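Local atomic coordinates of uncharacterized protein (Legionella pneumophila subsp. pneumophila str. Philadelphia 1, PDB entry 4R0G), a protein that acts as a guanine-nucleotide exchange factor for the small GTPases Rab5, Rab21 and Rab22, probably through its VPS9-like domain. Residues Pro24-Ile27 with Ala28-Gly32; Phe49-Asn53 with Asn54-Leu58; Glu74-Pro77 with Leu78-Gly81; Leu213-Asp216 with Val217-Ile221. All blocks are in the same frame, centred on the assembly; numbering follows the deposited sequence.

Contact 1: Pro24-Ile27 with Ala28-Gly32; sequences PKFI and AEYYG
Pro24 O receives the amide N of Ala28 at 3.1 Å in a weak bond, and the methyl group of Ala28 packs beside the same carbonyl. One residue on, Lys25 O is approached by the amides of both Ala28 and Glu29, again weakly. Phe26 carries the straight bond of the group: Tyr30 N reaches Phe26 O at 2.8 Å with an N-H...O angle of 178°. Its side chain also meets Tyr30, whose CB sits over one face of the phenyl ring, 4.2 Å from Phe26 CZ. The two rings are nearly parallel, planes 28° apart, yet slid so far that they hardly overlap. All this belongs to the last turns of helix 23-30 in the VPS9-like domain, with Met1 and Tyr8 packing against Phe26. Ile27 closes the run. Its CG2, anti to the backbone N, lies alongside Tyr31 and comes within 4.0 Å of Tyr31 CD1, while its carbonyl O stands in the plane of the Tyr31 ring, at the edge, 3.4 Å from CD1. The amide of Tyr31 bonds weakly to that oxygen. Both side chains point the same way, toward helix 40-53, where the phenol oxygen of Tyr31 bonds to Glu50.

Contact 2: Phe49-Asn53 with Asn54-Leu58; sequences FEWLN and NGFCL
Helix 40-53 ends at Asn53; Asn54, Gly55 and Phe56 form the turn that leads on to helix 58-71, and Phe56 folds back on Trp51 in a T-shaped, edge-to-face pair. Its CD1 edge points onto one face of the indole, toward the five-membered ring, with centroids 4.6 Å apart and planes at 86°; Trp51 CE2 and Phe56 CD1 are 3.3 Å apart. The CG of Phe56 is anti to its backbone N (chi1 -178°), which carries the ring across the helix end. Leu52 CD2 touches Phe56 CB at 3.9 Å. Gly55, with positive phi, lets the chain turn here, and the amide of Phe56 makes a weak 6→1 bond to Trp51 O like that of a Schellman motif, though its 5→2 companion is lacking (Gly55 N to Leu52 O 3.9 Å). In this VPS9-like domain the aromatic pair lies against helix 80-101, Trp51 on Ile89 and Phe56 on Cys96 and Leu100, while the indole NE1 bonds to Asp60 of the next helix. Asn54 lies alongside Glu50 and uses its side chain on the helix backbone: Asn54 ND2 donates to Glu50 O at 3.0 Å with an N-H...O angle of 159°, the oxygen lying close to the amide plane. Asn54 N adds a weak bond to the same oxygen. The carboxylate of Glu50 has its stronger partner in Tyr31, through OE1.

Contact 3: Glu74-Pro77 with Leu78-Gly81; sequences ESRP and LREG
Arg79 reaches back along the chain toward Ser75, but the hydrogen bond modelled from Arg79 NH1 to Ser75 O (3.2 Å, N-H...O 169°) is uncertain, because NH1 is crowded against Arg76 O. It is the one hydrogen bond between 74-77 and 78-81, and as modelled the serine oxygen lies at the edge of the guanidinium, in its plane. The Arg79 chain bends at chi3 and runs back past Arg76 O. Apolar contact between the two segments is slight, with Pro77 CG 4.4 Å from Leu78 CG. Helix 155-183 supplies hydroxyls to Arg79, Tyr166 bonding its NH2 and Tyr173 its backbone N, while Pro77 packs against Val70 and Phe162, and Leu78 against Leu67, His71 and Ile165. Polar links to the second subunit form a third group: Ser75 OG bonds to Asp177 of the second subunit, and Glu74 O accepts from Arg79 NE of the second subunit, whereas the reciprocal bond, from Arg79 NE to Glu74 O of that subunit, is weak. Residues 74-79 form most of the irregular connection from helix 58-71 to helix 80-101 in the VPS9-like domain, packed on helices 58-71 and 155-183 and against the partner copy at the dimer interface.

Contact 4: Leu213-Asp216 with Val217-Ile221; sequences LTQD and VHDEI
Thr214 O accepts from two backbone amides of the first turn of the helix that follows. The bond from His218 N to Thr214 O, 3.1 Å, is nearly straight, N-H...O 165°, and lies almost on the extension of the carbonyl bond. Val217 N approaches Thr214 O at 2.8 Å from well above the carbonyl plane, clear of either lone pair. Glu220 N to Asp216 O, 2.8 Å, and Ile221 N to Val217 O, 2.8 Å, carry the pattern into the body of the helix; Asp219 N to Gln215 O belongs to it too but is less sure, Gln215 O being crowded by the Asp219 carboxylate. Thr214 stands at the N-cap of helix 215-229, part of the helical bundle domain, but its hydroxyl makes no capping bond; OG1 rests instead near Val217 CG2, 3.6 Å away. The side chains of Gln215 and Asp219 cross each other. The glutamine, bent at chi2 (49°), brings its amide NE2 to Asp219 OD2 in a weak bond, with amide and carboxylate planes 51° apart. Leu213 CD2 and Val217 CG1 make an apolar contact at 3.7 Å, the two side chains crossing at about a right angle. The His218 ring meets Leu213 obliquely, NE2 lying 3.5 Å from Leu213 CB. Leu213 also packs on Ser167 and Leu171 of helix 155-183, and Val217 on Tyr206 of helix 193-208.

Contacts 1, 2 and 3 lie in the VPS9-like domain, contact 4 in the helical bundle domain. Contacts 1 and 2 lie at the C-terminal ends of successive helices, 23-30 and 40-53, and touch through the Tyr31-Glu50 bond, both partly buried and both pairing aromatic rings: slid nearly parallel in the first, edge-to-face in the second. Contact 1 ends in backbone bonds, whereas contact 2 adds an asparagine side chain to a carbonyl of the last turn. Contact 4 is at the surface and marks a helix start, where one carbonyl gathers amides; its centre is about 34 Å from that of contact 2. Contact 3 is the buried one, mostly without regular structure, and alone among the four it meets the second subunit.

Contact 1: Pro24-Ile27 with Ala28-Gly32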
# COMPACT_ATOMS: atom_id res chain seq x y z
N PRO A 24 14.24 12.00 9.89
CA PRO A 24 14.40 11.32 11.17
C PRO A 24 15.57 10.31 11.18
O PRO A 24 16.07 9.94 12.26
CB PRO A 24 13.02 10.70 11.42
CG PRO A 24 12.37 10.63 10.13
CD PRO A 24 12.97 11.63 9.22
N LYS A 25 16.05 9.90 10.01
CA LYS A 25 17.23 9.05 9.93
C LYS A 25 18.50 9.85 10.24
O LYS A 25 19.45 9.34 10.84
CB LYS A 25 17.30 8.36 8.55
CG LYS A 25 18.41 7.35 8.43
CD LYS A 25 18.81 7.10 6.97
CE LYS A 25 20.05 6.18 6.91
NZ LYS A 25 20.23 5.50 5.58
N PHE A 26 18.52 11.12 9.83
CA PHE A 26 19.63 12.02 10.14
C PHE A 26 19.66 12.36 11.63
O PHE A 26 20.70 12.29 12.29
CB PHE A 26 19.52 13.30 9.27
CG PHE A 26 20.19 14.52 9.85
CD1 PHE A 26 21.56 14.72 9.73
CD2 PHE A 26 19.43 15.49 10.51
CE1 PHE A 26 22.17 15.84 10.26
CE2 PHE A 26 20.03 16.63 11.04
CZ PHE A 26 21.40 16.80 10.91
N ILE A 27 18.50 12.70 12.15
CA ILE A 27 18.36 13.00 13.57
C ILE A 27 18.84 11.80 14.38
O ILE A 27 19.38 11.96 15.45
CB ILE A 27 16.92 13.40 13.90
CG1 ILE A 27 16.64 14.77 13.29
CG2 ILE A 27 16.67 13.44 15.39
CD1 ILE A 27 15.24 15.30 13.56
N ALA A 28 18.70 10.59 13.86
CA ALA A 28 19.09 9.43 14.64
C ALA A 28 20.60 9.28 14.67
O ALA A 28 21.16 8.74 15.62
CB ALA A 28 18.43 8.18 14.12
N GLU A 29 21.27 9.75 13.62
CA GLU A 29 22.74 9.72 13.58
C GLU A 29 23.41 10.90 14.28
O GLU A 29 24.39 10.72 15.01
CB GLU A 29 23.25 9.58 12.15
CG GLU A 29 23.04 8.19 11.61
CD GLU A 29 23.92 7.90 10.42
OE1 GLU A 29 23.88 8.70 9.45
OE2 GLU A 29 24.65 6.88 10.46
N TYR A 30 22.87 12.09 14.06
CA TYR A 30 23.40 13.29 14.68
C TYR A 30 23.40 13.12 16.18
O TYR A 30 24.29 13.64 16.86
CB TYR A 30 22.56 14.50 14.28
CG TYR A 30 23.06 15.84 14.77
CD1 TYR A 30 24.17 16.44 14.19
CD2 TYR A 30 22.39 16.53 15.78
CE1 TYR A 30 24.63 17.70 14.63
CE2 TYR A 30 22.84 17.78 16.22
CZ TYR A 30 23.96 18.36 15.64
OH TYR A 30 24.41 19.58 16.07
N TYR A 31 22.42 12.41 16.72
CA TYR A 31 22.38 12.19 18.16
C TYR A 31 22.89 10.83 18.65
O TYR A 31 22.95 10.60 19.86
CB TYR A 31 21.00 12.49 18.72
CG TYR A 31 20.61 13.95 18.69
CD1 TYR A 31 19.82 14.46 17.67
CD2 TYR A 31 21.04 14.82 19.68
CE1 TYR A 31 19.45 15.82 17.64
CE2 TYR A 31 20.68 16.17 19.67
CZ TYR A 31 19.89 16.66 18.65
OH TYR A 31 19.54 18.00 18.65
N GLY A 32 23.26 9.92 17.74
CA GLY A 32 23.72 8.60 18.13
C GLY A 32 22.87 7.44 17.62
O GLY A 32 22.02 6.89 18.33

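Contact 2: Phe49-Asn53 with Asn54-Leu58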
# COMPACT_ATOMS: atom_id res chain seq x y z
N PHE A 49 12.27 19.35 19.57
CA PHE A 49 13.35 20.26 19.86
C PHE A 49 13.88 20.82 18.57
O PHE A 49 13.91 22.03 18.36
CB PHE A 49 14.48 19.51 20.55
CG PHE A 49 15.66 20.35 20.82
CD1 PHE A 49 15.61 21.36 21.76
CD2 PHE A 49 16.84 20.14 20.12
CE1 PHE A 49 16.70 22.15 22.02
CE2 PHE A 49 17.95 20.94 20.36
CZ PHE A 49 17.88 21.94 21.32
N GLU A 50 14.28 19.92 17.69
CA GLU A 50 14.94 20.33 16.48
C GLU A 50 14.09 21.25 15.57
O GLU A 50 14.56 22.24 15.01
CB GLU A 50 15.42 19.08 15.75
CG GLU A 50 16.64 19.34 14.96
CD GLU A 50 17.88 19.52 15.79
OE1 GLU A 50 18.15 18.67 16.67
OE2 GLU A 50 18.62 20.51 15.57
N TRP A 51 12.83 20.94 15.45
CA TRP A 51 11.99 21.69 14.55
C TRP A 51 11.73 23.07 15.14
O TRP A 51 11.50 24.03 14.41
CB TRP A 51 10.70 20.89 14.38
CG TRP A 51 9.95 21.19 13.16
CD1 TRP A 51 10.12 22.26 12.32
CD2 TRP A 51 8.86 20.42 12.62
NE1 TRP A 51 9.20 22.19 11.29
CE2 TRP A 51 8.43 21.07 11.45
CE3 TRP A 51 8.21 19.24 13.03
CZ2 TRP A 51 7.36 20.58 10.67
CZ3 TRP A 51 7.15 18.75 12.26
CH2 TRP A 51 6.75 19.42 11.09
N LEU A 52 11.73 23.17 16.47
CA LEU A 52 11.46 24.43 17.14
C LEU A 52 12.66 25.38 17.06
O LEU A 52 12.50 26.61 17.03
CB LEU A 52 11.02 24.19 18.59
CG LEU A 52 9.60 23.66 18.79
CD1 LEU A 52 9.24 23.49 20.25
CD2 LEU A 52 8.57 24.55 18.11
N ASN A 53 13.86 24.81 17.02
CA ASN A 53 15.06 25.60 16.80
C ASN A 53 15.35 25.94 15.34
O ASN A 53 16.17 26.80 15.02
CB ASN A 53 16.25 24.91 17.44
CG ASN A 53 16.10 24.82 18.93
OD1 ASN A 53 15.80 25.82 19.58
ND2 ASN A 53 16.23 23.63 19.48
N ASN A 54 14.72 25.22 14.45
CA ASN A 54 14.90 25.43 13.04
C ASN A 54 13.81 26.21 12.37
O ASN A 54 13.59 26.12 11.17
CB ASN A 54 15.48 24.21 12.32
CG ASN A 54 16.92 23.93 12.76
OD1 ASN A 54 17.89 24.26 12.04
ND2 ASN A 54 17.08 23.36 13.96
N GLY A 55 13.06 26.92 13.21
CA GLY A 55 12.13 27.92 12.73
C GLY A 55 10.79 27.35 12.34
O GLY A 55 10.23 27.68 11.27
N PHE A 56 10.28 26.48 13.21
CA PHE A 56 8.94 25.94 13.04
C PHE A 56 7.95 27.10 12.81
O PHE A 56 8.03 28.16 13.44
CB PHE A 56 8.53 25.10 14.26
CG PHE A 56 7.17 24.49 14.11
CD1 PHE A 56 6.95 23.44 13.23
CD2 PHE A 56 6.10 24.97 14.83
CE1 PHE A 56 5.66 22.88 13.07
CE2 PHE A 56 4.82 24.43 14.68
CZ PHE A 56 4.60 23.38 13.80
N CYS A 57 7.03 26.92 11.88
CA CYS A 57 6.11 27.99 11.56
C CYS A 57 4.89 27.51 10.79
O CYS A 57 4.87 26.39 10.28
CB CYS A 57 6.85 29.02 10.71
SG CYS A 57 6.94 28.48 8.99
N LEU A 58 3.94 28.42 10.61
CA LEU A 58 2.65 28.10 10.04
C LEU A 58 2.76 27.47 8.65
O LEU A 58 2.06 26.51 8.33
CB LEU A 58 1.78 29.37 10.04
CG LEU A 58 0.32 29.21 9.65
CD1 LEU A 58 -0.39 28.30 10.66
CD2 LEU A 58 -0.35 30.57 9.58

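Contact 3: Glu74-Pro77 with Leu78-Gly81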
# COMPACT_ATOMS: atom_id res chain seq x y z
N GLU A 74 -5.28 6.54 -2.22
CA GLU A 74 -5.52 5.11 -2.33
C GLU A 74 -4.37 4.41 -3.03
O GLU A 74 -4.16 3.21 -2.84
CB GLU A 74 -6.84 4.83 -3.06
CG GLU A 74 -8.05 4.55 -2.16
CD GLU A 74 -8.58 5.81 -1.47
OE1 GLU A 74 -9.48 5.68 -0.61
OE2 GLU A 74 -8.11 6.94 -1.80
N SER A 75 -3.61 5.16 -3.83
CA SER A 75 -2.48 4.57 -4.52
C SER A 75 -1.33 4.33 -3.53
O SER A 75 -0.32 3.71 -3.89
CB SER A 75 -2.04 5.46 -5.65
OG SER A 75 -3.15 6.17 -6.19
N ARG A 76 -1.53 4.82 -2.30
CA ARG A 76 -0.64 4.68 -1.14
C ARG A 76 0.86 4.84 -1.43
O ARG A 76 1.65 3.92 -1.12
CB ARG A 76 -0.87 3.37 -0.37
CG ARG A 76 -2.16 3.30 0.42
CD ARG A 76 -2.12 3.92 1.81
NE ARG A 76 -3.48 4.28 2.20
CZ ARG A 76 -3.82 5.12 3.18
NH1 ARG A 76 -2.88 5.71 3.94
NH2 ARG A 76 -5.12 5.36 3.39
N PRO A 77 1.27 6.01 -1.94
CA PRO A 77 2.66 6.14 -2.40
C PRO A 77 3.66 5.97 -1.25
O PRO A 77 4.82 5.68 -1.50
CB PRO A 77 2.70 7.56 -2.98
CG PRO A 77 1.65 8.31 -2.14
CD PRO A 77 0.56 7.30 -1.92
N LEU A 78 3.24 6.13 -0.00
CA LEU A 78 4.23 6.04 1.07
C LEU A 78 3.93 4.86 1.97
O LEU A 78 3.05 4.95 2.81
CB LEU A 78 4.24 7.34 1.89
CG LEU A 78 4.53 8.65 1.15
CD1 LEU A 78 3.83 9.80 1.85
CD2 LEU A 78 6.03 8.94 1.03
N ARG A 79 4.70 3.79 1.84
CA ARG A 79 4.45 2.58 2.61
C ARG A 79 5.62 2.38 3.53
O ARG A 79 6.59 3.11 3.43
CB ARG A 79 4.31 1.37 1.66
CG ARG A 79 3.38 1.57 0.43
CD ARG A 79 2.97 0.22 -0.21
NE ARG A 79 2.89 0.20 -1.68
CZ ARG A 79 2.13 1.01 -2.41
NH1 ARG A 79 1.40 1.91 -1.81
NH2 ARG A 79 2.11 0.93 -3.74
N GLU A 80 5.55 1.37 4.41
CA GLU A 80 6.69 0.99 5.26
C GLU A 80 7.45 2.13 5.97
O GLU A 80 6.86 2.97 6.66
CB GLU A 80 7.69 0.14 4.45
CG GLU A 80 7.14 -1.22 4.00
CD GLU A 80 6.96 -2.21 5.15
OE1 GLU A 80 6.11 -1.97 6.04
OE2 GLU A 80 7.69 -3.23 5.16
N GLY A 81 8.77 2.14 5.80
CA GLY A 81 9.63 3.08 6.48
C GLY A 81 9.36 4.50 6.09
O GLY A 81 9.47 5.39 6.93

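Contact 4: Leu213-Asp216 with Val217-Ile221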
# COMPACT_ATOMS: atom_id res chain seq x y z
N LEU A 213 14.06 10.55 -9.82
CA LEU A 213 14.73 9.85 -10.90
C LEU A 213 15.42 10.87 -11.84
O LEU A 213 14.78 11.49 -12.71
CB LEU A 213 13.72 9.00 -11.67
CG LEU A 213 12.94 7.99 -10.82
CD1 LEU A 213 11.83 7.33 -11.60
CD2 LEU A 213 13.86 6.92 -10.23
N THR A 214 16.74 10.96 -11.71
CA THR A 214 17.48 11.92 -12.48
C THR A 214 18.27 11.10 -13.46
O THR A 214 18.21 9.87 -13.42
CB THR A 214 18.37 12.80 -11.58
OG1 THR A 214 19.33 11.98 -10.89
CG2 THR A 214 17.51 13.53 -10.56
N GLN A 215 19.02 11.78 -14.34
CA GLN A 215 19.71 11.09 -15.40
C GLN A 215 20.59 9.99 -14.83
O GLN A 215 20.58 8.85 -15.31
CB GLN A 215 20.51 12.06 -16.26
CG GLN A 215 21.10 11.42 -17.52
CD GLN A 215 20.07 10.61 -18.29
OE1 GLN A 215 18.92 11.03 -18.47
NE2 GLN A 215 20.48 9.43 -18.76
N ASP A 216 21.31 10.33 -13.77
CA ASP A 216 22.18 9.39 -13.07
C ASP A 216 21.44 8.15 -12.63
O ASP A 216 21.97 7.04 -12.68
CB ASP A 216 22.75 10.04 -11.80
CG ASP A 216 23.48 11.32 -12.07
OD1 ASP A 216 24.23 11.40 -13.08
OD2 ASP A 216 23.31 12.25 -11.24
N VAL A 217 20.21 8.33 -12.18
CA VAL A 217 19.52 7.24 -11.55
C VAL A 217 19.09 6.26 -12.61
O VAL A 217 19.39 5.06 -12.55
CB VAL A 217 18.34 7.75 -10.74
CG1 VAL A 217 17.52 6.58 -10.17
CG2 VAL A 217 18.86 8.63 -9.65
N HIS A 218 18.44 6.81 -13.63
CA HIS A 218 18.08 6.04 -14.80
C HIS A 218 19.31 5.29 -15.32
O HIS A 218 19.24 4.10 -15.60
CB HIS A 218 17.48 6.97 -15.84
CG HIS A 218 16.04 7.29 -15.58
ND1 HIS A 218 15.03 6.36 -15.73
CD2 HIS A 218 15.45 8.43 -15.15
CE1 HIS A 218 13.88 6.92 -15.42
NE2 HIS A 218 14.10 8.17 -15.06
N ASP A 219 20.44 5.95 -15.39
CA ASP A 219 21.62 5.27 -15.85
C ASP A 219 22.10 4.15 -14.91
O ASP A 219 22.42 3.07 -15.42
CB ASP A 219 22.74 6.26 -16.21
CG ASP A 219 22.27 7.40 -17.14
OD1 ASP A 219 21.22 7.23 -17.81
OD2 ASP A 219 22.95 8.46 -17.19
N GLU A 220 22.17 4.35 -13.58
CA GLU A 220 22.58 3.23 -12.69
C GLU A 220 21.59 2.06 -12.76
O GLU A 220 22.00 0.91 -12.94
CB GLU A 220 22.78 3.64 -11.22
CG GLU A 220 24.23 3.88 -10.77
CD GLU A 220 25.18 2.66 -10.86
OE1 GLU A 220 25.05 1.74 -10.02
OE2 GLU A 220 26.07 2.62 -11.75
N ILE A 221 20.29 2.38 -12.62
CA ILE A 221 19.25 1.37 -12.73
C ILE A 221 19.45 0.53 -13.99
O ILE A 221 19.46 -0.71 -13.94
CB ILE A 221 17.85 2.01 -12.76
CG1 ILE A 221 17.60 2.72 -11.44
CG2 ILE A 221 16.79 0.94 -13.00
CD1 ILE A 221 16.16 3.01 -11.15